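Local coordinates for protein SusD homolog (Bacteroides ovatus, PDB 4F53) that probably binds glycans, perhaps mucin O-glycans, at the cell surface as an outer-membrane lipoprotein of the SusD/RagB family with a TPR-like helical fold, at residues S65-G70 with W317-S322; I87-F92 with D129-I134; M124-D129 with N441-W446; S286-V291 with D394-Q399; G347-W352 with G421-S426. One frame throughout, in Å; residues are numbered along the deposited sequence.

Contact 1 of 5, residues S65-G70 with W317-S322; sequences SNLGTG and WSQGSS
Gln319 reaches across to the backbone of Ser65, and its amide NE2 gives a hydrogen bond of 2.8 Å to Ser65 O. The N-H points straight at the acceptor, at 178°; Ser65 O lies in the amide plane of Gln319, and NE2 approaches it nearly along the C=O axis of Ser65. Extended beyond CG, the glutamine is long enough to bring its amide to the other loop, while its CG lies against Ser65 CB. Leu67 comes from the opposite direction: its CG sits 3.8 Å from Gln319 NE2, its CD1 rests by the amide carbon, and CD2 touches Ser318 CB at 4.1 Å. A water accepts a 2.8 Å bond from Leu67 N and a weak one from Gln319 NE2. In the next shell, Ser65 OG bonds to Ser259 O and Ser318 OG to Asn315 O. Asn66 forms an Asx turn, OD1 accepting from Gly68 N, and this shapes the chain just beyond the bonded carbonyl. Gln319 itself belongs to a short 3-10 turn, whose carbonyl Ser318 O takes both Ser321 N and Ser321 OG from the same face. With one straight bond and a thin apolar flank, two loops are joined chiefly through a side-chain amide reading a backbone carbonyl.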
# COMPACT_ATOMS: atom_id res chain seq x y z
N SER A 65 10.38 12.54 9.54
CA SER A 65 10.93 13.19 10.74
C SER A 65 12.43 13.50 10.58
O SER A 65 13.18 13.45 11.55
CB SER A 65 10.69 12.32 11.97
OG SER A 65 11.28 11.04 11.79
N ASN A 66 12.86 13.79 9.35
CA ASN A 66 14.24 14.14 9.08
C ASN A 66 14.40 15.65 9.39
O ASN A 66 13.73 16.49 8.78
CB ASN A 66 14.62 13.78 7.64
CG ASN A 66 16.04 14.14 7.27
OD1 ASN A 66 16.37 15.30 7.09
ND2 ASN A 66 16.89 13.16 7.12
N LEU A 67 15.28 15.98 10.34
CA LEU A 67 15.48 17.36 10.80
C LEU A 67 16.60 18.09 10.02
O LEU A 67 16.90 19.24 10.34
CB LEU A 67 15.79 17.38 12.32
CG LEU A 67 14.88 16.53 13.22
CD1 LEU A 67 15.37 16.54 14.67
CD2 LEU A 67 13.41 16.95 13.12
N GLY A 68 17.16 17.45 9.00
CA GLY A 68 18.22 18.02 8.18
C GLY A 68 17.75 19.01 7.13
O GLY A 68 16.55 19.27 6.96
N THR A 69 18.73 19.55 6.39
CA THR A 69 18.54 20.52 5.30
C THR A 69 18.94 19.92 3.93
O THR A 69 18.82 20.61 2.92
CB THR A 69 19.36 21.81 5.59
OG1 THR A 69 20.69 21.45 5.99
CG2 THR A 69 18.69 22.72 6.62
N GLY A 70 19.38 18.66 3.92
CA GLY A 70 19.80 17.93 2.73
C GLY A 70 18.72 17.63 1.72
O GLY A 70 19.02 17.53 0.52
N TRP A 317 12.19 18.53 18.79
CA TRP A 317 11.91 17.31 19.56
C TRP A 317 10.99 16.33 18.83
O TRP A 317 10.58 15.33 19.43
CB TRP A 317 11.31 17.65 20.94
CG TRP A 317 12.19 18.49 21.82
CD1 TRP A 317 13.51 18.78 21.64
CD2 TRP A 317 11.81 19.15 23.03
NE1 TRP A 317 13.96 19.62 22.62
CE2 TRP A 317 12.93 19.85 23.51
CE3 TRP A 317 10.62 19.20 23.78
CZ2 TRP A 317 12.91 20.61 24.69
CZ3 TRP A 317 10.58 19.96 24.94
CH2 TRP A 317 11.72 20.66 25.38
N SER A 318 10.74 16.56 17.52
CA SER A 318 9.86 15.75 16.65
C SER A 318 10.15 14.25 16.64
O SER A 318 9.22 13.47 16.45
CB SER A 318 9.91 16.26 15.21
OG SER A 318 9.34 17.55 15.16
N GLN A 319 11.42 13.84 16.82
CA GLN A 319 11.74 12.40 16.78
C GLN A 319 11.33 11.70 18.10
O GLN A 319 11.34 10.48 18.16
CB GLN A 319 13.19 12.15 16.39
CG GLN A 319 13.52 12.69 14.99
CD GLN A 319 14.97 12.56 14.59
OE1 GLN A 319 15.85 12.27 15.40
NE2 GLN A 319 15.25 12.73 13.31
N GLY A 320 10.85 12.47 19.08
CA GLY A 320 10.27 11.95 20.31
C GLY A 320 8.88 11.36 20.07
O GLY A 320 8.35 10.69 20.94
N SER A 321 8.28 11.60 18.88
CA SER A 321 6.98 11.05 18.45
C SER A 321 7.03 9.53 18.43
O SER A 321 8.12 8.97 18.28
CB SER A 321 6.59 11.58 17.07
OG SER A 321 6.54 13.00 17.08
N SER A 322 5.87 8.86 18.55
CA SER A 322 5.75 7.40 18.51
C SER A 322 6.47 6.83 17.29
O SER A 322 6.38 7.37 16.18
CB SER A 322 4.29 6.96 18.51
OG SER A 322 3.76 7.02 19.83
O HOH W 1 17.24 14.18 11.11

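Contact 2 of 5, residues I87-F92 with D129-I134; sequences IPFNDF and DTYGPI
Pro88 O accepts a 2.8 Å hydrogen bond from a water and is met by the edge of the Tyr131 ring, whose CE2 is 3.5 Å away. The same water donates to Thr130 OG1 at 3.0 Å, and that hydroxyl is also hydrogen-bonded to Arg126 O, one turn back in its own helix. Proline suits the kink in helix 82-106, since it has no N-H to give to the preceding turn; its CB packs against the phenol oxygen. The edge of Phe89 points toward one face of the tyrosine ring, centroids 4.7 Å apart and planes at 51°. Its CD1 does the touching, 3.6 Å from Tyr131 CD2 and offset toward the rim. With CG opposite the backbone N (chi1 -166°), the phenylalanine swings out to this face, and the adjacent CE1 meets Ile134 CG2 at the ring edge, in its plane, at 4.0 Å. Between Tyr131 and Ile134 the chain leaves its helix; Gly132 takes a positive phi of 99° that a side chain would make difficult. Buried aromatic and aliphatic carbon thus carries the join between helix 82-106 and the end of helix 110-131 with the loop after it, while the single water supplies hydrogen bonds to polar atoms enclosed within it.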
# COMPACT_ATOMS: atom_id res chain seq x y z
N ILE A 87 12.71 7.32 -9.21
CA ILE A 87 12.79 6.06 -8.49
C ILE A 87 11.48 5.22 -8.52
O ILE A 87 11.62 4.04 -8.85
CB ILE A 87 13.34 6.28 -7.04
CG1 ILE A 87 14.75 6.88 -7.14
CG2 ILE A 87 13.37 4.96 -6.21
CD1 ILE A 87 15.22 7.60 -5.92
N PRO A 88 10.22 5.73 -8.24
CA PRO A 88 9.05 4.83 -8.25
C PRO A 88 8.61 4.35 -9.63
O PRO A 88 7.63 3.58 -9.72
CB PRO A 88 7.95 5.66 -7.60
CG PRO A 88 8.64 6.81 -6.94
CD PRO A 88 9.81 7.08 -7.81
N PHE A 89 9.28 4.80 -10.71
CA PHE A 89 8.95 4.40 -12.06
C PHE A 89 10.07 3.53 -12.62
O PHE A 89 9.93 2.30 -12.65
CB PHE A 89 8.66 5.62 -12.96
CG PHE A 89 7.99 5.33 -14.29
CD1 PHE A 89 6.82 4.56 -14.35
CD2 PHE A 89 8.47 5.87 -15.47
CE1 PHE A 89 6.19 4.30 -15.57
CE2 PHE A 89 7.83 5.62 -16.69
CZ PHE A 89 6.70 4.84 -16.73
N ASN A 90 11.20 4.16 -12.97
CA ASN A 90 12.39 3.56 -13.59
C ASN A 90 13.00 2.43 -12.80
O ASN A 90 13.38 1.44 -13.41
CB ASN A 90 13.47 4.62 -13.85
CG ASN A 90 13.12 5.59 -14.96
OD1 ASN A 90 12.26 6.45 -14.82
ND2 ASN A 90 13.79 5.46 -16.10
N ASP A 91 13.13 2.55 -11.46
CA ASP A 91 13.78 1.53 -10.66
C ASP A 91 12.99 0.23 -10.61
O ASP A 91 13.61 -0.82 -10.55
CB ASP A 91 14.12 2.04 -9.25
CG ASP A 91 15.29 3.01 -9.19
OD1 ASP A 91 15.56 3.70 -10.21
OD2 ASP A 91 15.94 3.08 -8.13
N PHE A 92 11.65 0.25 -10.72
CA PHE A 92 10.90 -1.01 -10.79
C PHE A 92 11.20 -1.76 -12.09
O PHE A 92 11.38 -2.98 -12.04
CB PHE A 92 9.40 -0.80 -10.65
CG PHE A 92 8.93 -0.72 -9.22
CD1 PHE A 92 8.95 -1.85 -8.40
CD2 PHE A 92 8.45 0.47 -8.70
CE1 PHE A 92 8.51 -1.78 -7.08
CE2 PHE A 92 8.00 0.53 -7.38
CZ PHE A 92 8.04 -0.59 -6.58
N ASP A 129 -0.90 1.62 -10.49
CA ASP A 129 -1.66 2.33 -9.44
C ASP A 129 -0.97 3.63 -9.01
O ASP A 129 -1.62 4.48 -8.43
CB ASP A 129 -1.91 1.43 -8.22
CG ASP A 129 -2.93 0.33 -8.50
OD1 ASP A 129 -3.56 0.35 -9.58
OD2 ASP A 129 -3.11 -0.55 -7.63
N THR A 130 0.34 3.81 -9.35
CA THR A 130 1.06 5.05 -9.07
C THR A 130 0.91 6.05 -10.23
O THR A 130 0.75 7.25 -9.98
CB THR A 130 2.56 4.77 -8.79
OG1 THR A 130 2.67 3.81 -7.75
CG2 THR A 130 3.33 6.01 -8.38
N TYR A 131 0.96 5.57 -11.48
CA TYR A 131 1.04 6.42 -12.68
C TYR A 131 -0.14 6.45 -13.62
O TYR A 131 -0.32 7.47 -14.28
CB TYR A 131 2.27 6.00 -13.51
CG TYR A 131 3.56 6.34 -12.79
CD1 TYR A 131 4.06 7.64 -12.80
CD2 TYR A 131 4.21 5.39 -12.00
CE1 TYR A 131 5.20 7.98 -12.07
CE2 TYR A 131 5.34 5.73 -11.25
CZ TYR A 131 5.81 7.03 -11.27
OH TYR A 131 6.90 7.35 -10.52
N GLY A 132 -0.90 5.37 -13.72
CA GLY A 132 -1.98 5.24 -14.68
C GLY A 132 -1.46 4.46 -15.87
O GLY A 132 -0.92 3.36 -15.65
N PRO A 133 -1.49 4.99 -17.12
CA PRO A 133 -0.89 4.25 -18.26
C PRO A 133 0.61 3.97 -18.02
O PRO A 133 1.32 4.84 -17.49
CB PRO A 133 -1.09 5.21 -19.46
CG PRO A 133 -2.21 6.08 -19.06
CD PRO A 133 -2.06 6.28 -17.57
N ILE A 134 1.07 2.76 -18.36
CA ILE A 134 2.48 2.37 -18.18
C ILE A 134 2.93 1.42 -19.32
O ILE A 134 2.08 0.73 -19.90
CB ILE A 134 2.72 1.67 -16.77
CG1 ILE A 134 1.87 0.37 -16.61
CG2 ILE A 134 2.57 2.63 -15.57
CD1 ILE A 134 2.44 -0.67 -15.64
O HOH W 2 5.51 2.87 -8.04

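Contact 3 of 5, residues M124-D129 with N441-W446; sequences MLRVTD and NGMESW
Met443, present as selenomethionine, crosses Arg126 obliquely before its unbranched chain bends toward helix 110-131. Its CB rests 3.9 Å from Arg126 NH2. The next atom, CG, sits over one face of the guanidinium, 3.7 Å above the plane and offset toward the rim, near NE; it also touches CB and CG of the arginine. A chi1 of -172° starts the chain away from its own amide nitrogen, and bends at chi2 and chi3 then carry it past the selenium to the methyl. That tip, CE, ends 3.6 Å from Arg126 O and 3.9 Å from Asp129 CB, one turn further along. A flexible apolar chain suits this place because it packs on the flat guanidinium without competing for its N-H groups, which are directed elsewhere: NH2 to a salt bridge with Asp51, NH1 to Met39 O. Asp129 is held likewise, by Arg207, Tyr156 and Trp517. Glu444, whose OE1 is 5.1 Å from Asp129 OD2, shares Arg207, which probably eases the closeness of two acids. At the start of helix 442-452, Asn441 is the N-cap, OD1 accepting a weak bond from Glu444 N. The contact, centred about 5 Å from the centre of the chain, joins helices 110-131 and 442-452 inside the TPR-like, SusD-type fold.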
# COMPACT_ATOMS: atom_id res chain seq x y z
N MSE A 124 3.88 -4.64 -11.08
CA MSE A 124 3.40 -3.67 -12.06
C MSE A 124 2.02 -3.13 -11.67
O MSE A 124 1.67 -2.04 -12.12
CB MSE A 124 3.48 -4.24 -13.49
CG MSE A 124 4.92 -4.53 -13.89
SE MSE A 124 6.07 -2.93 -13.80
CE MSE A 124 7.84 -3.73 -13.32
N LEU A 125 1.29 -3.82 -10.79
CA LEU A 125 0.03 -3.31 -10.20
C LEU A 125 0.36 -2.07 -9.36
O LEU A 125 -0.35 -1.09 -9.48
CB LEU A 125 -0.70 -4.37 -9.35
CG LEU A 125 -2.07 -3.98 -8.73
CD1 LEU A 125 -3.11 -3.66 -9.82
CD2 LEU A 125 -2.59 -5.09 -7.82
N ARG A 126 1.46 -2.09 -8.57
CA ARG A 126 1.91 -0.91 -7.78
C ARG A 126 2.21 0.26 -8.72
O ARG A 126 1.83 1.39 -8.43
CB ARG A 126 3.20 -1.19 -6.98
CG ARG A 126 3.20 -2.37 -6.04
CD ARG A 126 4.58 -2.53 -5.43
NE ARG A 126 5.01 -1.26 -4.83
CZ ARG A 126 5.38 -1.09 -3.57
NH1 ARG A 126 5.44 -2.13 -2.75
NH2 ARG A 126 5.71 0.11 -3.13
N VAL A 127 2.94 -0.02 -9.82
CA VAL A 127 3.37 0.97 -10.82
C VAL A 127 2.16 1.58 -11.56
O VAL A 127 2.09 2.82 -11.62
CB VAL A 127 4.44 0.40 -11.80
CG1 VAL A 127 4.97 1.51 -12.72
CG2 VAL A 127 5.60 -0.26 -11.02
N THR A 128 1.22 0.77 -12.08
CA THR A 128 0.06 1.36 -12.74
C THR A 128 -0.82 2.11 -11.71
O THR A 128 -1.35 3.18 -12.03
CB THR A 128 -0.74 0.38 -13.63
OG1 THR A 128 -1.71 1.17 -14.30
CG2 THR A 128 -1.46 -0.74 -12.83
N ASP A 129 -0.90 1.62 -10.49
CA ASP A 129 -1.66 2.33 -9.44
C ASP A 129 -0.97 3.63 -9.01
O ASP A 129 -1.62 4.48 -8.43
CB ASP A 129 -1.91 1.43 -8.22
CG ASP A 129 -2.93 0.33 -8.50
OD1 ASP A 129 -3.56 0.35 -9.58
OD2 ASP A 129 -3.11 -0.55 -7.63
N ASN A 441 1.47 -1.52 5.04
CA ASN A 441 1.30 -1.59 3.58
C ASN A 441 0.66 -0.32 3.02
O ASN A 441 -0.51 -0.32 2.63
CB ASN A 441 0.47 -2.82 3.17
CG ASN A 441 0.52 -3.11 1.67
OD1 ASN A 441 1.13 -2.36 0.87
ND2 ASN A 441 -0.11 -4.19 1.25
N GLY A 442 1.46 0.75 2.95
CA GLY A 442 0.99 2.05 2.48
C GLY A 442 0.62 2.11 1.02
O GLY A 442 -0.25 2.90 0.65
N MSE A 443 1.30 1.32 0.17
CA MSE A 443 0.99 1.34 -1.27
C MSE A 443 -0.48 0.98 -1.48
O MSE A 443 -1.21 1.75 -2.12
CB MSE A 443 1.93 0.40 -2.07
CG MSE A 443 1.76 0.54 -3.60
SE MSE A 443 2.09 2.39 -4.25
CE MSE A 443 0.50 2.64 -5.37
N GLU A 444 -0.92 -0.12 -0.85
CA GLU A 444 -2.30 -0.60 -0.94
C GLU A 444 -3.25 0.41 -0.31
O GLU A 444 -4.28 0.70 -0.91
CB GLU A 444 -2.47 -2.01 -0.31
CG GLU A 444 -3.81 -2.67 -0.63
CD GLU A 444 -4.32 -2.67 -2.07
OE1 GLU A 444 -3.50 -2.73 -3.02
OE2 GLU A 444 -5.56 -2.63 -2.25
N SER A 445 -2.92 0.93 0.88
CA SER A 445 -3.78 1.87 1.61
C SER A 445 -3.90 3.24 0.92
O SER A 445 -4.95 3.86 1.04
CB SER A 445 -3.33 2.04 3.06
OG SER A 445 -3.64 0.82 3.70
N TRP A 446 -2.86 3.69 0.20
CA TRP A 446 -2.92 4.92 -0.60
C TRP A 446 -3.91 4.67 -1.79
O TRP A 446 -4.80 5.49 -2.06
CB TRP A 446 -1.52 5.36 -1.12
CG TRP A 446 -1.56 6.54 -2.07
CD1 TRP A 446 -2.39 7.63 -1.99
CD2 TRP A 446 -0.73 6.76 -3.23
NE1 TRP A 446 -2.13 8.50 -3.02
CE2 TRP A 446 -1.14 7.98 -3.81
CE3 TRP A 446 0.30 6.02 -3.85
CZ2 TRP A 446 -0.53 8.51 -4.97
CZ3 TRP A 446 0.90 6.53 -5.01
CH2 TRP A 446 0.48 7.76 -5.56

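Contact 4 of 5, residues S286-V291 with D394-Q399; sequences STFGTV and DPLKGQ
Phe288 meets Pro395 and Leu396 together, its ring set against the two residues in the middle of a type I beta turn that runs from Asp394 to Lys397. The ring and the proline cross at about a right angle: Pro395 CG comes obliquely to the ring at 3.6 Å from CE2, with CZ almost as close. Leu396 arrives obliquely at the other side of the ring's outline, its CD2 lying 3.6 Å from Phe288 CD1 and its CG 3.9 Å from CE1. A broad flat ring suits the place because it can touch two consecutive side chains at once. Its direction is set by chi1 of -68°, which turns CG away from the carbonyl carbon and points the ring at the 394-397 turn from the start of the short helix 288-291. There Glu300 accepts from the backbone N of both Phe288 and Gly289, and Tyr296 adds a second ring beside Phe288. On the loop side, proline fits the second position of the turn, where its fixed phi is already the one required. A type II turn follows directly, from Leu396 to Gln399, with Gly398 at positive phi. Asp394 fixes the first turn as an Asx turn too: its OD1 takes Leu396 N at 3.0 Å from above the carboxylate plane.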
# COMPACT_ATOMS: atom_id res chain seq x y z
N SER A 286 5.62 7.73 22.95
CA SER A 286 6.53 8.84 22.67
C SER A 286 7.73 8.83 23.65
O SER A 286 7.64 8.27 24.74
CB SER A 286 5.77 10.15 22.75
OG SER A 286 5.22 10.31 24.05
N THR A 287 8.87 9.43 23.24
CA THR A 287 10.10 9.49 24.04
C THR A 287 10.59 10.96 24.07
O THR A 287 11.78 11.23 23.86
CB THR A 287 11.15 8.52 23.43
OG1 THR A 287 11.47 8.98 22.12
CG2 THR A 287 10.68 7.06 23.35
N PHE A 288 9.66 11.91 24.28
CA PHE A 288 9.96 13.33 24.31
C PHE A 288 10.94 13.69 25.45
O PHE A 288 11.79 14.55 25.26
CB PHE A 288 8.69 14.18 24.40
CG PHE A 288 7.84 14.11 23.15
CD1 PHE A 288 8.36 14.51 21.92
CD2 PHE A 288 6.53 13.65 23.20
CE1 PHE A 288 7.57 14.46 20.77
CE2 PHE A 288 5.75 13.60 22.05
CZ PHE A 288 6.28 14.00 20.85
N GLY A 289 10.82 13.01 26.59
CA GLY A 289 11.71 13.22 27.73
C GLY A 289 13.16 12.90 27.40
O GLY A 289 14.06 13.63 27.80
N THR A 290 13.39 11.82 26.66
CA THR A 290 14.71 11.37 26.19
C THR A 290 15.30 12.43 25.24
O THR A 290 16.34 13.00 25.53
CB THR A 290 14.58 9.99 25.50
OG1 THR A 290 13.82 9.12 26.34
CG2 THR A 290 15.93 9.36 25.15
N VAL A 291 14.60 12.69 24.13
CA VAL A 291 14.96 13.64 23.08
C VAL A 291 15.19 15.08 23.66
O VAL A 291 16.14 15.76 23.24
CB VAL A 291 13.83 13.58 22.01
CG1 VAL A 291 13.83 14.80 21.11
CG2 VAL A 291 13.93 12.31 21.17
N ASP A 394 -1.00 18.75 19.00
CA ASP A 394 0.46 18.61 18.89
C ASP A 394 1.09 18.59 20.33
O ASP A 394 0.99 19.58 21.06
CB ASP A 394 1.08 19.74 18.01
CG ASP A 394 2.58 19.63 17.71
OD1 ASP A 394 3.28 18.86 18.43
OD2 ASP A 394 3.05 20.32 16.80
N PRO A 395 1.72 17.46 20.76
CA PRO A 395 2.27 17.40 22.14
C PRO A 395 3.45 18.35 22.39
O PRO A 395 3.82 18.59 23.55
CB PRO A 395 2.71 15.95 22.29
CG PRO A 395 2.90 15.46 20.89
CD PRO A 395 1.91 16.18 20.04
N LEU A 396 4.01 18.92 21.31
CA LEU A 396 5.14 19.83 21.41
C LEU A 396 4.71 21.31 21.46
O LEU A 396 5.55 22.18 21.72
CB LEU A 396 6.14 19.58 20.27
CG LEU A 396 6.91 18.23 20.34
CD1 LEU A 396 7.87 18.11 19.21
CD2 LEU A 396 7.65 18.07 21.67
N LYS A 397 3.41 21.59 21.28
CA LYS A 397 2.84 22.95 21.33
C LYS A 397 3.14 23.61 22.70
O LYS A 397 2.88 23.01 23.75
CB LYS A 397 1.32 22.93 21.05
CG LYS A 397 0.71 24.32 21.05
CD LYS A 397 -0.78 24.27 21.30
CE LYS A 397 -1.37 25.64 21.42
NZ LYS A 397 -2.85 25.58 21.50
N GLY A 398 3.76 24.79 22.65
CA GLY A 398 4.16 25.54 23.83
C GLY A 398 5.39 25.05 24.57
O GLY A 398 5.78 25.67 25.57
N GLN A 399 6.02 23.93 24.13
CA GLN A 399 7.23 23.39 24.77
C GLN A 399 8.46 24.28 24.48
O GLN A 399 8.44 25.10 23.56
CB GLN A 399 7.50 21.93 24.35
CG GLN A 399 6.50 20.91 24.90
CD GLN A 399 6.57 20.74 26.41
OE1 GLN A 399 7.64 20.54 27.00
NE2 GLN A 399 5.42 20.74 27.06

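Contact 5 of 5, residues G347-W352 with G421-S426; sequences GALRNW and GDFEKS
Phe423 meets Leu349 and Arg350 directly after Asp422, the residue that begins helix 423-438. Asp422 is the N-cap: its OD2 accepts from Lys425 N at 3.1 Å, on the anti side of the carboxylate and 32° out of its plane, and so ties down the first turn. Phe423 then projects from that turn and lies across the end of helix 337-349. Leu349 CD2 stands over one face of the ring in a CH-pi contact, 4.0 Å from the centroid and 23° off the normal, while its CG touches CE2 at 3.6 Å. The far corner of the ring, CZ, meets the face of the Arg350 guanidinium, 3.5 Å from NH1, with the two planes 63° apart. The guanidinium is held by partners outside the contact: NH2 forms a salt bridge with Glu346 and a hydrogen bond with Tyr210. Here the start of one helix packs on the end of another, and helix 337-349 is closed by a Schellman motif in which Asn351, at positive phi, is the C-prime residue and Trp352 N reaches back to Gly347 O. Further along, the small Ser426 lets Leu349 come close, with CB 3.7 Å from Leu349 CD1.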
# COMPACT_ATOMS: atom_id res chain seq x y z
N GLY A 347 -17.55 -6.30 -0.85
CA GLY A 347 -18.30 -6.99 -1.90
C GLY A 347 -19.70 -7.37 -1.42
O GLY A 347 -20.64 -7.29 -2.20
N ALA A 348 -19.83 -7.79 -0.15
CA ALA A 348 -21.12 -8.17 0.43
C ALA A 348 -22.01 -6.92 0.54
O ALA A 348 -23.20 -6.98 0.24
CB ALA A 348 -20.93 -8.86 1.78
N LEU A 349 -21.39 -5.77 0.90
CA LEU A 349 -22.05 -4.46 0.97
C LEU A 349 -22.56 -4.02 -0.41
O LEU A 349 -23.62 -3.41 -0.51
CB LEU A 349 -21.07 -3.42 1.55
CG LEU A 349 -21.66 -2.05 1.89
CD1 LEU A 349 -22.64 -2.15 3.04
CD2 LEU A 349 -20.57 -1.05 2.12
N ARG A 350 -21.81 -4.37 -1.49
CA ARG A 350 -22.13 -4.08 -2.88
C ARG A 350 -23.11 -5.11 -3.43
O ARG A 350 -23.46 -5.06 -4.62
CB ARG A 350 -20.86 -4.02 -3.75
CG ARG A 350 -19.94 -2.89 -3.34
CD ARG A 350 -18.79 -2.66 -4.32
NE ARG A 350 -17.92 -1.63 -3.78
CZ ARG A 350 -18.13 -0.32 -3.86
NH1 ARG A 350 -19.17 0.16 -4.54
NH2 ARG A 350 -17.30 0.53 -3.28
N ASN A 351 -23.60 -6.00 -2.56
CA ASN A 351 -24.59 -7.01 -2.90
C ASN A 351 -24.00 -8.08 -3.88
O ASN A 351 -24.69 -8.62 -4.75
CB ASN A 351 -25.87 -6.34 -3.43
CG ASN A 351 -27.03 -7.27 -3.64
OD1 ASN A 351 -27.28 -8.17 -2.85
ND2 ASN A 351 -27.78 -7.05 -4.70
N TRP A 352 -22.73 -8.42 -3.69
CA TRP A 352 -22.08 -9.47 -4.47
C TRP A 352 -22.08 -10.72 -3.63
O TRP A 352 -22.16 -10.62 -2.41
CB TRP A 352 -20.65 -9.08 -4.85
CG TRP A 352 -20.57 -7.86 -5.71
CD1 TRP A 352 -21.61 -7.18 -6.30
CD2 TRP A 352 -19.38 -7.19 -6.11
NE1 TRP A 352 -21.13 -6.12 -7.02
CE2 TRP A 352 -19.76 -6.09 -6.93
CE3 TRP A 352 -18.01 -7.42 -5.88
CZ2 TRP A 352 -18.83 -5.23 -7.51
CZ3 TRP A 352 -17.09 -6.54 -6.44
CH2 TRP A 352 -17.50 -5.46 -7.24
N GLY A 421 -26.93 -0.35 7.65
CA GLY A 421 -27.71 0.69 7.00
C GLY A 421 -26.95 1.38 5.88
O GLY A 421 -26.34 0.72 5.02
N ASP A 422 -26.89 2.72 5.96
CA ASP A 422 -26.32 3.62 4.95
C ASP A 422 -25.02 3.10 4.32
O ASP A 422 -24.04 2.84 5.00
CB ASP A 422 -26.10 5.03 5.55
CG ASP A 422 -25.58 6.04 4.53
OD1 ASP A 422 -26.33 6.40 3.61
OD2 ASP A 422 -24.41 6.43 4.64
N PHE A 423 -25.03 2.98 3.00
CA PHE A 423 -23.91 2.43 2.23
C PHE A 423 -22.57 3.15 2.53
O PHE A 423 -21.61 2.47 2.88
CB PHE A 423 -24.20 2.45 0.70
CG PHE A 423 -23.09 1.83 -0.11
CD1 PHE A 423 -21.97 2.58 -0.50
CD2 PHE A 423 -23.10 0.46 -0.40
CE1 PHE A 423 -20.93 1.98 -1.22
CE2 PHE A 423 -22.06 -0.13 -1.12
CZ PHE A 423 -20.99 0.64 -1.54
N GLU A 424 -22.50 4.48 2.35
CA GLU A 424 -21.26 5.24 2.55
C GLU A 424 -20.72 5.13 3.95
O GLU A 424 -19.51 4.96 4.10
CB GLU A 424 -21.40 6.74 2.16
CG GLU A 424 -21.36 6.93 0.65
CD GLU A 424 -20.16 6.38 -0.10
OE1 GLU A 424 -19.02 6.48 0.40
OE2 GLU A 424 -20.36 5.90 -1.23
N LYS A 425 -21.59 5.21 4.97
CA LYS A 425 -21.15 5.09 6.36
C LYS A 425 -20.62 3.65 6.64
O LYS A 425 -19.69 3.51 7.43
CB LYS A 425 -22.27 5.48 7.35
CG LYS A 425 -22.84 6.91 7.22
CD LYS A 425 -21.85 8.01 7.58
CE LYS A 425 -22.46 9.39 7.49
NZ LYS A 425 -21.43 10.47 7.61
N SER A 426 -21.18 2.62 5.97
CA SER A 426 -20.70 1.24 6.16
C SER A 426 -19.39 1.03 5.45
O SER A 426 -18.52 0.37 5.99
CB SER A 426 -21.72 0.22 5.66
OG SER A 426 -22.93 0.36 6.38

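Contacts 2 and 3 adjoin each other in the interior, their centres 10 Å apart. Both use helix 110-131 and share Asp129, and they touch where Thr130 OG1 lies 3.4 Å from Met443 CE and Phe92 CZ lies 3.6 Å from Arg126 NE. Contacts 1 and 4 make a second pair, with centres 12 Å apart, joined by a probable hydrogen bond of 2.7 Å between Gly320 O and Thr287 N. The centres of contacts 1 and 4 lie about 24 and 30 Å from the centre of the chain, against 5 Å for contact 3. Contact 5 stands alone, its centre about 24 Å from that of contact 3, although helices 423-438 and 442-452 are consecutive in the chain.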